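Local coordinates for protein putative alpha-N-acetylgalactosaminidase (Bacillus halodurans C-125, PDB 3CC1) that probably removes terminal N-acetylgalactosamine residues from alpha-linked glycans, as a putative alpha-N-acetylgalactosaminidase of the alpha-galactosidase A family, at residues E28-G33 and E320-D325; M14-W19 and L32-Y37. All coordinates share one frame; numbering follows the deposited sequence.

Contact 1. Residues E28-G33 and E320-D325; sequences EEEVLG and ELRDND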
ATOM      1  N   GLU A  28      18.008  33.287 -24.630  1.00 23.55           N
ATOM      2  CA  GLU A  28      17.581  33.239 -26.028  1.00 23.57           C
ATOM      3  C   GLU A  28      18.570  32.453 -26.911  1.00 23.25           C
ATOM      4  O   GLU A  28      18.183  31.707 -27.795  1.00 22.46           O
ATOM      5  CB  GLU A  28      17.456  34.685 -26.492  1.00 25.24           C
ATOM      6  CG  GLU A  28      17.492  34.992 -27.897  1.00 28.08           C
ATOM      7  CD  GLU A  28      17.410  36.527 -28.080  1.00 32.92           C
ATOM      8  OE1 GLU A  28      16.536  37.149 -27.447  1.00 30.30           O
ATOM      9  OE2 GLU A  28      18.254  37.110 -28.810  1.00 37.35           O
ATOM     10  N   GLU A  29      19.857  32.624 -26.649  1.00 22.74           N
ATOM     11  CA  GLU A  29      20.895  31.878 -27.361  1.00 22.71           C
ATOM     12  C   GLU A  29      20.784  30.375 -27.108  1.00 21.78           C
ATOM     13  O   GLU A  29      20.948  29.568 -28.039  1.00 20.89           O
ATOM     14  CB  GLU A  29      22.281  32.386 -26.973  1.00 23.78           C
ATOM     15  CG  GLU A  29      23.451  31.677 -27.669  1.00 25.54           C
ATOM     16  CD  GLU A  29      23.844  30.373 -26.976  1.00 30.78           C
ATOM     17  OE1 GLU A  29      23.694  30.282 -25.719  1.00 31.87           O
ATOM     18  OE2 GLU A  29      24.340  29.456 -27.685  1.00 30.90           O
ATOM     19  N   GLU A  30      20.449  30.000 -25.870  1.00 21.19           N
ATOM     20  CA  GLU A  30      20.276  28.598 -25.507  1.00 20.37           C
ATOM     21  C   GLU A  30      19.042  28.031 -26.198  1.00 20.93           C
ATOM     22  O   GLU A  30      19.084  26.917 -26.742  1.00 20.80           O
ATOM     23  CB  GLU A  30      20.239  28.388 -23.992  1.00 20.64           C
ATOM     24  CG  GLU A  30      21.588  28.572 -23.356  1.00 20.63           C
ATOM     25  CD  GLU A  30      21.540  28.938 -21.876  1.00 22.85           C
ATOM     26  OE1 GLU A  30      20.467  29.266 -21.359  1.00 23.71           O
ATOM     27  OE2 GLU A  30      22.609  28.892 -21.220  1.00 23.13           O
ATOM     28  N   VAL A  31      17.943  28.790 -26.210  1.00 21.12           N
ATOM     29  CA  VAL A  31      16.729  28.354 -26.924  1.00 21.97           C
ATOM     30  C   VAL A  31      16.985  28.156 -28.432  1.00 22.96           C
ATOM     31  O   VAL A  31      16.600  27.134 -29.002  1.00 23.40           O
ATOM     32  CB  VAL A  31      15.570  29.353 -26.717  1.00 22.52           C
ATOM     33  CG1 VAL A  31      14.352  28.978 -27.576  1.00 20.56           C
ATOM     34  CG2 VAL A  31      15.231  29.451 -25.224  1.00 20.34           C
ATOM     35  N   LEU A  32      17.634  29.125 -29.070  1.00 22.95           N
ATOM     36  CA  LEU A  32      17.947  29.028 -30.510  1.00 24.32           C
ATOM     37  C   LEU A  32      18.927  27.879 -30.842  1.00 23.87           C
ATOM     38  O   LEU A  32      18.767  27.216 -31.878  1.00 23.82           O
ATOM     39  CB  LEU A  32      18.490  30.352 -31.055  1.00 24.78           C
ATOM     40  CG  LEU A  32      17.369  31.406 -31.197  1.00 29.02           C
ATOM     41  CD1 LEU A  32      17.887  32.787 -31.616  1.00 32.76           C
ATOM     42  CD2 LEU A  32      16.307  30.875 -32.240  1.00 33.26           C
ATOM     43  N   GLY A  33      19.927  27.660 -29.990  1.00 22.90           N
ATOM     44  CA  GLY A  33      20.841  26.542 -30.174  1.00 23.43           C
ATOM     45  C   GLY A  33      20.109  25.205 -30.169  1.00 23.53           C
ATOM     46  O   GLY A  33      20.336  24.373 -31.005  1.00 24.36           O
ATOM     47  N   GLU A 320      20.233  19.478 -22.775  1.00 22.20           N
ATOM     48  CA  GLU A 320      20.863  20.376 -23.717  1.00 22.38           C
ATOM     49  C   GLU A 320      21.231  19.543 -24.940  1.00 21.41           C
ATOM     50  O   GLU A 320      22.255  18.868 -24.953  1.00 20.59           O
ATOM     51  CB  GLU A 320      22.104  21.043 -23.104  1.00 22.16           C
ATOM     52  CG  GLU A 320      23.009  21.820 -24.105  1.00 23.07           C
ATOM     53  CD  GLU A 320      22.243  22.777 -25.037  1.00 24.06           C
ATOM     54  OE1 GLU A 320      21.747  23.832 -24.571  1.00 22.05           O
ATOM     55  OE2 GLU A 320      22.178  22.469 -26.248  1.00 20.71           O
ATOM     56  N   LEU A 321      20.381  19.649 -25.953  1.00 20.82           N
ATOM     57  CA  LEU A 321      20.479  18.827 -27.163  1.00 21.96           C
ATOM     58  C   LEU A 321      21.853  18.872 -27.825  1.00 22.10           C
ATOM     59  O   LEU A 321      22.320  17.855 -28.391  1.00 22.74           O
ATOM     60  CB  LEU A 321      19.401  19.227 -28.182  1.00 22.22           C
ATOM     61  CG  LEU A 321      17.966  18.760 -27.902  1.00 22.05           C
ATOM     62  CD1 LEU A 321      16.999  19.508 -28.807  1.00 23.01           C
ATOM     63  CD2 LEU A 321      17.819  17.245 -28.067  1.00 21.01           C
ATOM     64  N   ARG A 322      22.494  20.039 -27.774  1.00 23.02           N
ATOM     65  CA  ARG A 322      23.728  20.259 -28.502  1.00 22.82           C
ATOM     66  C   ARG A 322      24.838  19.399 -27.943  1.00 24.14           C
ATOM     67  O   ARG A 322      25.823  19.135 -28.629  1.00 23.51           O
ATOM     68  CB  ARG A 322      24.165  21.731 -28.512  1.00 23.44           C
ATOM     69  CG  ARG A 322      23.421  22.576 -29.523  1.00 22.20           C
ATOM     70  CD  ARG A 322      23.609  24.043 -29.270  1.00 23.26           C
ATOM     71  NE  ARG A 322      23.097  24.455 -27.962  1.00 21.91           N
ATOM     72  CZ  ARG A 322      23.336  25.640 -27.415  1.00 22.63           C
ATOM     73  NH1 ARG A 322      23.995  26.555 -28.084  1.00 23.34           N
ATOM     74  NH2 ARG A 322      22.856  25.952 -26.225  1.00 25.36           N
ATOM     75  N   ASP A 323      24.656  18.922 -26.719  1.00 24.32           N
ATOM     76  CA  ASP A 323      25.677  18.092 -26.080  1.00 25.05           C
ATOM     77  C   ASP A 323      25.386  16.598 -26.188  1.00 24.89           C
ATOM     78  O   ASP A 323      26.031  15.789 -25.533  1.00 25.99           O
ATOM     79  CB  ASP A 323      25.819  18.470 -24.612  1.00 24.93           C
ATOM     80  CG  ASP A 323      26.411  19.840 -24.431  1.00 25.68           C
ATOM     81  OD1 ASP A 323      27.109  20.280 -25.355  1.00 25.08           O
ATOM     82  OD2 ASP A 323      26.179  20.465 -23.381  1.00 25.88           O
ATOM     83  N   ASN A 324      24.401  16.230 -26.994  1.00 24.77           N
ATOM     84  CA  ASN A 324      24.017  14.820 -27.141  1.00 24.07           C
ATOM     85  C   ASN A 324      25.207  13.958 -27.595  1.00 24.09           C
ATOM     86  O   ASN A 324      26.075  14.418 -28.330  1.00 24.26           O
ATOM     87  CB  ASN A 324      22.927  14.632 -28.196  1.00 24.24           C
ATOM     88  CG  ASN A 324      21.534  14.882 -27.670  1.00 24.04           C
ATOM     89  OD1 ASN A 324      21.327  15.072 -26.462  1.00 23.91           O
ATOM     90  ND2 ASN A 324      20.554  14.843 -28.582  1.00 19.84           N
ATOM     91  N   ASP A 325      25.226  12.710 -27.169  1.00 23.00           N
ATOM     92  CA  ASP A 325      26.125  11.720 -27.779  1.00 23.64           C
ATOM     93  C   ASP A 325      25.332  10.868 -28.733  1.00 23.07           C
ATOM     94  O   ASP A 325      24.134  11.064 -28.901  1.00 22.07           O
ATOM     95  CB  ASP A 325      26.822  10.835 -26.744  1.00 23.97           C
ATOM     96  CG  ASP A 325      25.856  10.173 -25.752  1.00 25.15           C
ATOM     97  OD1 ASP A 325      24.609  10.311 -25.868  1.00 27.65           O
ATOM     98  OD2 ASP A 325      26.368   9.487 -24.853  1.00 23.55           O
TER
HETATM   99  O   HOH W   1      24.718  27.906 -24.990  1.00 27.51           O

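Contact 2. Residues M14-W19 and L32-Y37; sequences MGWNSW and LGNAEY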
HETATM    1  N   MSE A  14       5.704  16.520 -29.193  1.00 24.43           N
HETATM    2  CA  MSE A  14       7.107  16.170 -29.156  1.00 23.99           C
HETATM    3  C   MSE A  14       7.950  17.433 -29.293  1.00 23.72           C
HETATM    4  O   MSE A  14       7.755  18.252 -30.218  1.00 22.38           O
HETATM    5  CB  MSE A  14       7.443  15.209 -30.313  1.00 23.95           C
HETATM    6  CG  MSE A  14       6.755  13.837 -30.221  1.00 23.93           C
HETATM    7 SE   MSE A  14       7.104  12.750 -31.747  0.75 20.98          SE
HETATM    8  CE  MSE A  14       9.059  12.777 -31.739  1.00 22.14           C
ATOM      9  N   GLY A  15       8.888  17.585 -28.368  1.00 22.27           N
ATOM     10  CA  GLY A  15       9.719  18.760 -28.359  1.00 22.21           C
ATOM     11  C   GLY A  15      10.772  18.761 -27.294  1.00 22.09           C
ATOM     12  O   GLY A  15      11.186  17.720 -26.824  1.00 22.46           O
ATOM     13  N   TRP A  16      11.249  19.967 -26.997  1.00 21.43           N
ATOM     14  CA  TRP A  16      12.296  20.232 -26.035  1.00 21.55           C
ATOM     15  C   TRP A  16      11.751  21.294 -25.085  1.00 21.05           C
ATOM     16  O   TRP A  16      11.048  22.214 -25.486  1.00 20.68           O
ATOM     17  CB  TRP A  16      13.566  20.733 -26.750  1.00 21.67           C
ATOM     18  CG  TRP A  16      14.655  21.326 -25.870  1.00 21.39           C
ATOM     19  CD1 TRP A  16      15.671  20.654 -25.259  1.00 21.15           C
ATOM     20  CD2 TRP A  16      14.837  22.718 -25.517  1.00 20.85           C
ATOM     21  NE1 TRP A  16      16.423  21.516 -24.497  1.00 22.37           N
ATOM     22  CE2 TRP A  16      15.962  22.791 -24.676  1.00 22.26           C
ATOM     23  CE3 TRP A  16      14.128  23.897 -25.796  1.00 21.69           C
ATOM     24  CZ2 TRP A  16      16.433  23.988 -24.167  1.00 19.94           C
ATOM     25  CZ3 TRP A  16      14.622  25.108 -25.294  1.00 20.23           C
ATOM     26  CH2 TRP A  16      15.753  25.135 -24.499  1.00 20.63           C
ATOM     27  N   ASN A  17      12.072  21.134 -23.817  1.00 21.49           N
ATOM     28  CA  ASN A  17      11.707  22.083 -22.774  1.00 21.66           C
ATOM     29  C   ASN A  17      12.964  22.465 -21.960  1.00 21.70           C
ATOM     30  O   ASN A  17      13.777  21.619 -21.638  1.00 21.63           O
ATOM     31  CB  ASN A  17      10.590  21.464 -21.925  1.00 22.37           C
ATOM     32  CG  ASN A  17      10.163  22.326 -20.748  1.00 24.14           C
ATOM     33  OD1 ASN A  17      10.951  22.595 -19.846  1.00 28.39           O
ATOM     34  ND2 ASN A  17       8.911  22.759 -20.754  1.00 24.91           N
ATOM     35  N   SER A  18      13.096  23.756 -21.661  1.00 22.32           N
ATOM     36  CA  SER A  18      14.300  24.357 -21.069  1.00 21.80           C
ATOM     37  C   SER A  18      14.526  24.001 -19.591  1.00 22.67           C
ATOM     38  O   SER A  18      15.597  24.278 -19.076  1.00 22.06           O
ATOM     39  CB  SER A  18      14.243  25.881 -21.173  1.00 21.75           C
ATOM     40  OG  SER A  18      13.200  26.436 -20.399  1.00 23.21           O
ATOM     41  N   TRP A  19      13.549  23.376 -18.938  1.00 22.09           N
ATOM     42  CA  TRP A  19      13.577  23.236 -17.475  1.00 23.01           C
ATOM     43  C   TRP A  19      14.683  22.338 -16.912  1.00 22.72           C
ATOM     44  O   TRP A  19      15.392  22.733 -15.987  1.00 23.51           O
ATOM     45  CB  TRP A  19      12.224  22.775 -16.916  1.00 23.11           C
ATOM     46  CG  TRP A  19      12.257  22.743 -15.430  1.00 22.71           C
ATOM     47  CD1 TRP A  19      12.440  21.641 -14.652  1.00 24.83           C
ATOM     48  CD2 TRP A  19      12.118  23.849 -14.520  1.00 22.78           C
ATOM     49  NE1 TRP A  19      12.437  21.991 -13.329  1.00 20.47           N
ATOM     50  CE2 TRP A  19      12.237  23.329 -13.212  1.00 24.17           C
ATOM     51  CE3 TRP A  19      11.910  25.217 -14.675  1.00 24.05           C
ATOM     52  CZ2 TRP A  19      12.182  24.134 -12.074  1.00 23.74           C
ATOM     53  CZ3 TRP A  19      11.836  26.016 -13.551  1.00 26.57           C
ATOM     54  CH2 TRP A  19      11.980  25.479 -12.267  1.00 26.06           C
ATOM     55  N   LEU A  32      17.634  29.125 -29.070  1.00 22.95           N
ATOM     56  CA  LEU A  32      17.947  29.028 -30.510  1.00 24.32           C
ATOM     57  C   LEU A  32      18.927  27.879 -30.842  1.00 23.87           C
ATOM     58  O   LEU A  32      18.767  27.216 -31.878  1.00 23.82           O
ATOM     59  CB  LEU A  32      18.490  30.352 -31.055  1.00 24.78           C
ATOM     60  CG  LEU A  32      17.369  31.406 -31.197  1.00 29.02           C
ATOM     61  CD1 LEU A  32      17.887  32.787 -31.616  1.00 32.76           C
ATOM     62  CD2 LEU A  32      16.307  30.875 -32.240  1.00 33.26           C
ATOM     63  N   GLY A  33      19.927  27.660 -29.990  1.00 22.90           N
ATOM     64  CA  GLY A  33      20.841  26.542 -30.174  1.00 23.43           C
ATOM     65  C   GLY A  33      20.109  25.205 -30.169  1.00 23.53           C
ATOM     66  O   GLY A  33      20.336  24.373 -31.005  1.00 24.36           O
ATOM     67  N   ASN A  34      19.203  25.014 -29.216  1.00 23.68           N
ATOM     68  CA  ASN A  34      18.439  23.775 -29.168  1.00 23.74           C
ATOM     69  C   ASN A  34      17.478  23.646 -30.351  1.00 23.30           C
ATOM     70  O   ASN A  34      17.349  22.563 -30.936  1.00 23.37           O
ATOM     71  CB  ASN A  34      17.736  23.631 -27.830  1.00 24.45           C
ATOM     72  CG  ASN A  34      18.686  23.204 -26.733  1.00 24.89           C
ATOM     73  OD1 ASN A  34      18.883  22.012 -26.530  1.00 26.22           O
ATOM     74  ND2 ASN A  34      19.264  24.173 -26.008  1.00 20.08           N
ATOM     75  N   ALA A  35      16.901  24.777 -30.747  1.00 22.93           N
ATOM     76  CA  ALA A  35      15.974  24.851 -31.883  1.00 21.99           C
ATOM     77  C   ALA A  35      16.710  24.457 -33.171  1.00 22.35           C
ATOM     78  O   ALA A  35      16.193  23.700 -33.997  1.00 21.34           O
ATOM     79  CB  ALA A  35      15.377  26.232 -31.994  1.00 20.92           C
ATOM     80  N   GLU A  36      17.927  24.966 -33.313  1.00 22.71           N
ATOM     81  CA  GLU A  36      18.747  24.655 -34.492  1.00 23.97           C
ATOM     82  C   GLU A  36      19.115  23.191 -34.521  1.00 22.58           C
ATOM     83  O   GLU A  36      19.067  22.551 -35.554  1.00 22.02           O
ATOM     84  CB  GLU A  36      19.997  25.529 -34.568  1.00 24.29           C
ATOM     85  CG  GLU A  36      19.659  26.954 -34.986  1.00 31.16           C
ATOM     86  CD  GLU A  36      20.784  27.975 -34.710  1.00 39.51           C
ATOM     87  OE1 GLU A  36      21.874  27.561 -34.245  1.00 46.79           O
ATOM     88  OE2 GLU A  36      20.562  29.191 -34.933  1.00 45.05           O
ATOM     89  N   TYR A  37      19.446  22.637 -33.367  1.00 23.55           N
ATOM     90  CA  TYR A  37      19.777  21.222 -33.313  1.00 22.97           C
ATOM     91  C   TYR A  37      18.556  20.425 -33.716  1.00 22.73           C
ATOM     92  O   TYR A  37      18.639  19.536 -34.540  1.00 22.77           O
ATOM     93  CB  TYR A  37      20.248  20.812 -31.936  1.00 23.41           C
ATOM     94  CG  TYR A  37      20.684  19.368 -31.828  1.00 23.04           C
ATOM     95  CD1 TYR A  37      19.757  18.352 -31.645  1.00 22.80           C
ATOM     96  CD2 TYR A  37      22.018  19.030 -31.830  1.00 23.98           C
ATOM     97  CE1 TYR A  37      20.147  17.049 -31.534  1.00 23.73           C
ATOM     98  CE2 TYR A  37      22.426  17.707 -31.727  1.00 22.85           C
ATOM     99  CZ  TYR A  37      21.498  16.737 -31.562  1.00 22.92           C
ATOM    100  OH  TYR A  37      21.891  15.451 -31.403  1.00 24.14           O
TER

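Contact 1. Residues E28-G33 and E320-D325
R322 reaches from the 320-325 loop to helix 28-41 and forms a salt bridge with E29, R322 NH1 to E29 OE2 at 2.9 Å. The N-H...O angle is 154°, the oxygen lies close to the guanidinium plane, and NH1 approaches it on the syn side. Carboxylate and guanidinium planes stand 44° apart, so the two groups are turned against each other instead of lying flat in one plane. A water completes the link: it donates to E29 OE1 and accepts from R322 NH2, 3.0 Å from that nitrogen. E29 can reach this far because CG stands anti to its backbone N and the chain then bends at chi2 (-83°).

The helix backbone supplies the packing. G33 CA lies over one guanidinium face, offset toward the rim, at 3.8 Å from R322 CZ, while R322 CD rests 3.7 Å from G33 O. Glycine, with no side chain, lets the guanidinium lie directly against the helix backbone.

Behind this first shell, E320 fixes the guanidinium side-on, completing an E29-R322-E320 salt-bridge network. R322 NE meets E320 OE2 at 2.8 Å and R322 NH2 meets E320 OE1 at 2.9 Å, both from above the carboxylate plane. E320 OE2 also accepts from R322 N through its anti lone pair, so two donors grip one oxygen and tie the arginine's side chain to its own turn. E30 meets R322 NH2 through CA, at 3.8 Å, and CG, while its carboxylate pairs with R283.

E320 OE1 also bonds to Y22. The contact joins the face of helix 28-41 that carries E29, E30 and G33 to the loop between strand 315-317 and helix 326-332, while V31 on the helix packs against strand 49-52 and helix 97-105.

Contact 2. Residues M14-W19 and L32-Y37
A chi1 of 168° swings the W16 indole away from its own backbone N and toward helix 28-41, and N34, its CG anti to the carbonyl carbon, lays its amide over that ring. The two planes are 15° apart, which makes this an amide-on-indole stack. N34 CB sits 3.8 Å from the centroid of the W16 six-membered ring and 13° off its normal, a CH-pi contact, and N34 CG comes within 3.4 Å of W16 CE2. Although N34 OD1 is 3.2 Å from W16 NE1, it lies over the ring face and the angle is too poor for a hydrogen bond. Each polar group is satisfied elsewhere: W16 NE1 donates to G319 O, N34 OD1 accepts from L321 N, and N34 ND2 donates to E30 O and E320 OE1. Replacing W16 by an alanine would probably leave a gap beneath the N34 amide and G319 O without its indole donor. On the opposite ring face, S18 N stands offset toward the rim. The stack is buried where helix 28-41 packs on strand 14-17, the parallel strand preceding it, consistent with the TIM barrel of this clan; W16 and A35 also touch I50 of the neighbouring strand 49-52.

Overall arrangement
The centres of contacts 1 and 2 are about 6 Å apart, and both use helix 28-41, with L32 and G33 common to the two. Along the chain, strand 14-17 comes first, the helix follows, and the 320-325 loop begins 287 residues after G33. Strands 14-17 and 315-317 are parallel neighbours in the sheet, consistent with the TIM-barrel fold of this clan, so helix 28-41 is bound both to the strand preceding it and to the loop after strand 315-317, late in the chain but next to strand 14-17 in the sheet. The N34 amide serves both contacts, giving continuous packing where early and late barrel elements meet.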